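Local coordinates for heme-binding protein A / AI-2 binding protein A (Helicobacter pylori SS1, PDB 6OFQ) that binds a short peptide, STSA, and probably hands peptides from the periplasm to an ABC transporter for uptake, at residues 113-124 with 156-166. Sequence-based numbering, arbitrary orientation.
Sequences EFSAKDVLFSFE and IEALDDYTIRF
Leu-120 pushes its two methyl groups into the beta-hairpin 153-168, which packs one face on helix 116-127 at the edge of an antiparallel sheet in this type II periplasmic binding protein. CD2 meets Ile-156 CG2 at 3.7 Å and Ile-164 CD1 just beyond, while CD1 lies against Ala-158 CB, so one leucine spans both hairpin strands. Val-119 runs antiparallel alongside Ile-164, its CB and CG1 against CG1 and CD1 of the isoleucine. Farther along the helix, Phe-123 CG, anti to the carbonyl carbon (chi1 -76°), carries the ring toward the hairpin, where Ile-156 CD1 meets Phe-123 CB at 3.6 Å and Phe-166 CZ lies over one ring face. The rings sit obliquely, planes 56° apart, with Phe-123 CD2 3.6 Å from Phe-166 CE1 at the edge of the latter ring. Phe-166 also forms an edge-to-face pair with Phe-175.

At the other end, Ala-116 N donates to Asp-161 O (2.8 Å), approaching from above the carbonyl plane and tying the first turn of the helix to the hairpin turn. Nearby, the Glu-113 carboxylate lies against the Tyr-162 hydroxyl, its plane 43° from the ring's; OE2 accepts a hydrogen bond from Gly-99 N. A water donates to both Glu-124 OE2 and Ile-156 O, while Glu-124 OE1 salt-bridges Lys-131.

Behind these, Asp-118 OD2 takes Ser-115 N, and an Asx turn shapes the hairpin bend: Asp-160 OD1 accepts Tyr-162 N and Thr-163 OG1 (2.7 Å) from opposite faces of its carboxylate plane.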
# COMPACT_ATOMS: atom_id res chain seq x y z
N GLU A 113 -16.94 20.35 13.98
CA GLU A 113 -17.46 20.01 12.66
C GLU A 113 -16.35 20.17 11.61
O GLU A 113 -15.65 21.15 11.52
CB GLU A 113 -18.67 20.91 12.31
CG GLU A 113 -19.37 20.51 11.02
CD GLU A 113 -20.50 21.45 10.59
OE1 GLU A 113 -20.63 22.48 11.31
OE2 GLU A 113 -21.21 21.25 9.59
N PHE A 114 -16.24 19.13 10.77
CA PHE A 114 -15.37 19.11 9.59
C PHE A 114 -15.79 20.22 8.61
O PHE A 114 -16.97 20.45 8.37
CB PHE A 114 -15.51 17.73 8.92
CG PHE A 114 -15.11 17.70 7.47
CD1 PHE A 114 -13.79 17.83 7.09
CD2 PHE A 114 -16.08 17.59 6.50
CE1 PHE A 114 -13.42 17.90 5.76
CE2 PHE A 114 -15.72 17.56 5.15
CZ PHE A 114 -14.40 17.71 4.81
N SER A 115 -14.80 20.88 8.06
CA SER A 115 -15.03 21.91 7.08
C SER A 115 -13.81 22.03 6.18
O SER A 115 -12.77 21.36 6.32
CB SER A 115 -15.40 23.23 7.80
OG SER A 115 -14.26 23.76 8.43
N ALA A 116 -13.87 23.04 5.29
CA ALA A 116 -12.85 23.22 4.30
C ALA A 116 -11.46 23.45 4.89
O ALA A 116 -10.44 23.06 4.30
CB ALA A 116 -13.26 24.33 3.36
N LYS A 117 -11.37 24.10 6.06
CA LYS A 117 -10.06 24.31 6.65
C LYS A 117 -9.30 23.04 7.00
O LYS A 117 -8.07 23.04 7.03
CB LYS A 117 -10.14 25.21 7.90
CG LYS A 117 -10.73 24.60 9.15
CD LYS A 117 -10.62 25.61 10.29
CE LYS A 117 -10.92 24.99 11.64
NZ LYS A 117 -10.99 25.99 12.74
N ASP A 118 -10.03 21.95 7.20
CA ASP A 118 -9.41 20.67 7.54
C ASP A 118 -8.83 20.05 6.27
O ASP A 118 -7.78 19.40 6.31
CB ASP A 118 -10.40 19.71 8.16
CG ASP A 118 -11.07 20.33 9.40
OD1 ASP A 118 -10.20 20.65 10.25
OD2 ASP A 118 -12.32 20.36 9.49
N VAL A 119 -9.47 20.28 5.13
CA VAL A 119 -8.91 19.86 3.83
C VAL A 119 -7.63 20.63 3.54
O VAL A 119 -6.62 20.08 3.17
CB VAL A 119 -9.94 19.95 2.72
CG1 VAL A 119 -9.37 19.44 1.41
CG2 VAL A 119 -11.24 19.23 3.06
N LEU A 120 -7.69 21.97 3.65
CA LEU A 120 -6.53 22.82 3.50
C LEU A 120 -5.44 22.36 4.42
O LEU A 120 -4.31 22.20 3.99
CB LEU A 120 -6.85 24.31 3.74
CG LEU A 120 -7.81 24.98 2.75
CD1 LEU A 120 -7.86 26.47 3.10
CD2 LEU A 120 -7.29 24.79 1.34
N PHE A 121 -5.71 22.14 5.71
CA PHE A 121 -4.61 21.71 6.56
C PHE A 121 -3.97 20.40 6.11
O PHE A 121 -2.75 20.27 6.01
CB PHE A 121 -5.17 21.47 7.96
CG PHE A 121 -4.17 20.82 8.92
CD1 PHE A 121 -2.98 21.43 9.27
CD2 PHE A 121 -4.39 19.52 9.34
CE1 PHE A 121 -2.08 20.84 10.12
CE2 PHE A 121 -3.44 18.90 10.17
CZ PHE A 121 -2.30 19.54 10.50
N SER A 122 -4.81 19.45 5.76
CA SER A 122 -4.35 18.09 5.46
C SER A 122 -3.49 18.01 4.21
O SER A 122 -2.56 17.23 4.16
CB SER A 122 -5.56 17.17 5.36
OG SER A 122 -6.26 17.08 6.60
N PHE A 123 -3.86 18.82 3.21
CA PHE A 123 -3.12 18.89 1.96
C PHE A 123 -1.97 19.87 2.01
O PHE A 123 -0.88 19.58 1.58
CB PHE A 123 -4.05 19.24 0.78
CG PHE A 123 -4.93 18.11 0.27
CD1 PHE A 123 -5.95 17.58 1.04
CD2 PHE A 123 -4.78 17.66 -1.02
CE1 PHE A 123 -6.68 16.49 0.61
CE2 PHE A 123 -5.54 16.62 -1.45
CZ PHE A 123 -6.56 16.13 -0.70
N GLU A 124 -2.24 21.11 2.48
CA GLU A 124 -1.25 22.16 2.47
C GLU A 124 -0.02 21.86 3.31
O GLU A 124 1.09 22.26 2.95
CB GLU A 124 -1.75 23.54 2.82
CG GLU A 124 -2.75 24.12 1.83
CD GLU A 124 -3.23 25.51 2.30
OE1 GLU A 124 -3.27 25.81 3.50
OE2 GLU A 124 -3.69 26.18 1.36
N ILE A 156 -4.91 25.08 -4.23
CA ILE A 156 -6.04 24.63 -3.46
C ILE A 156 -6.69 25.80 -2.78
O ILE A 156 -6.00 26.51 -2.06
CB ILE A 156 -5.67 23.55 -2.42
CG1 ILE A 156 -4.63 22.60 -2.97
CG2 ILE A 156 -6.91 22.91 -1.85
CD1 ILE A 156 -4.14 21.59 -1.92
N GLU A 157 -8.01 25.94 -2.96
CA GLU A 157 -8.75 27.08 -2.42
C GLU A 157 -9.96 26.59 -1.67
O GLU A 157 -10.72 25.76 -2.19
CB GLU A 157 -9.30 27.97 -3.54
CG GLU A 157 -8.27 28.58 -4.46
CD GLU A 157 -9.01 29.13 -5.68
OE1 GLU A 157 -9.25 28.43 -6.71
OE2 GLU A 157 -9.48 30.30 -5.59
N ALA A 158 -10.22 27.18 -0.51
CA ALA A 158 -11.50 27.06 0.19
C ALA A 158 -12.39 28.20 -0.32
O ALA A 158 -12.19 29.36 0.06
CB ALA A 158 -11.37 27.15 1.71
N LEU A 159 -13.31 27.92 -1.21
CA LEU A 159 -14.17 28.94 -1.78
C LEU A 159 -15.21 29.34 -0.74
O LEU A 159 -15.62 30.52 -0.76
CB LEU A 159 -14.87 28.41 -3.04
CG LEU A 159 -13.83 28.16 -4.13
CD1 LEU A 159 -14.52 27.56 -5.34
CD2 LEU A 159 -12.96 29.36 -4.46
N ASP A 160 -15.64 28.45 0.16
CA ASP A 160 -16.38 28.81 1.33
C ASP A 160 -16.10 27.68 2.33
O ASP A 160 -15.23 26.85 2.07
CB ASP A 160 -17.87 29.08 1.03
CG ASP A 160 -18.69 27.89 0.59
OD1 ASP A 160 -18.24 26.71 0.76
OD2 ASP A 160 -19.88 28.02 0.10
N ASP A 161 -16.83 27.62 3.43
CA ASP A 161 -16.48 26.65 4.44
C ASP A 161 -16.81 25.21 4.01
O ASP A 161 -16.36 24.27 4.67
CB ASP A 161 -17.28 26.90 5.73
CG ASP A 161 -16.85 28.14 6.47
OD1 ASP A 161 -15.86 28.81 6.15
OD2 ASP A 161 -17.61 28.45 7.40
N TYR A 162 -17.53 25.00 2.90
CA TYR A 162 -17.93 23.67 2.46
C TYR A 162 -17.60 23.43 0.99
O TYR A 162 -18.17 22.56 0.37
CB TYR A 162 -19.41 23.36 2.74
CG TYR A 162 -19.68 23.44 4.20
CD1 TYR A 162 -19.24 22.47 5.11
CD2 TYR A 162 -20.38 24.56 4.68
CE1 TYR A 162 -19.53 22.60 6.47
CE2 TYR A 162 -20.68 24.66 6.02
CZ TYR A 162 -20.24 23.69 6.89
OH TYR A 162 -20.63 23.86 8.21
N THR A 163 -16.62 24.17 0.49
CA THR A 163 -16.26 24.06 -0.95
C THR A 163 -14.75 24.21 -1.13
O THR A 163 -14.14 25.21 -0.76
CB THR A 163 -17.00 25.13 -1.83
OG1 THR A 163 -18.38 25.16 -1.47
CG2 THR A 163 -16.85 24.80 -3.32
N ILE A 164 -14.16 23.17 -1.74
CA ILE A 164 -12.76 23.14 -2.07
C ILE A 164 -12.53 23.06 -3.57
O ILE A 164 -13.16 22.25 -4.25
CB ILE A 164 -12.06 21.94 -1.35
CG1 ILE A 164 -11.92 22.18 0.18
CG2 ILE A 164 -10.71 21.68 -1.99
CD1 ILE A 164 -10.75 23.08 0.53
N ARG A 165 -11.67 23.91 -4.10
CA ARG A 165 -11.34 23.88 -5.53
C ARG A 165 -9.85 23.64 -5.73
O ARG A 165 -9.02 24.37 -5.18
CB ARG A 165 -11.71 25.20 -6.21
CG ARG A 165 -11.31 25.23 -7.68
CD ARG A 165 -11.96 26.39 -8.42
NE ARG A 165 -13.39 26.08 -8.62
CZ ARG A 165 -14.35 26.96 -8.95
NH1 ARG A 165 -14.12 28.26 -9.05
NH2 ARG A 165 -15.58 26.54 -9.09
N PHE A 166 -9.51 22.59 -6.48
CA PHE A 166 -8.16 22.31 -6.92
C PHE A 166 -7.99 22.75 -8.34
O PHE A 166 -8.91 22.52 -9.16
CB PHE A 166 -7.89 20.78 -6.91
CG PHE A 166 -7.88 20.12 -5.56
CD1 PHE A 166 -6.71 19.97 -4.82
CD2 PHE A 166 -9.05 19.59 -5.08
CE1 PHE A 166 -6.72 19.34 -3.58
CE2 PHE A 166 -9.08 18.94 -3.86
CZ PHE A 166 -7.93 18.86 -3.11
O HOH W 1 -5.67 28.10 0.17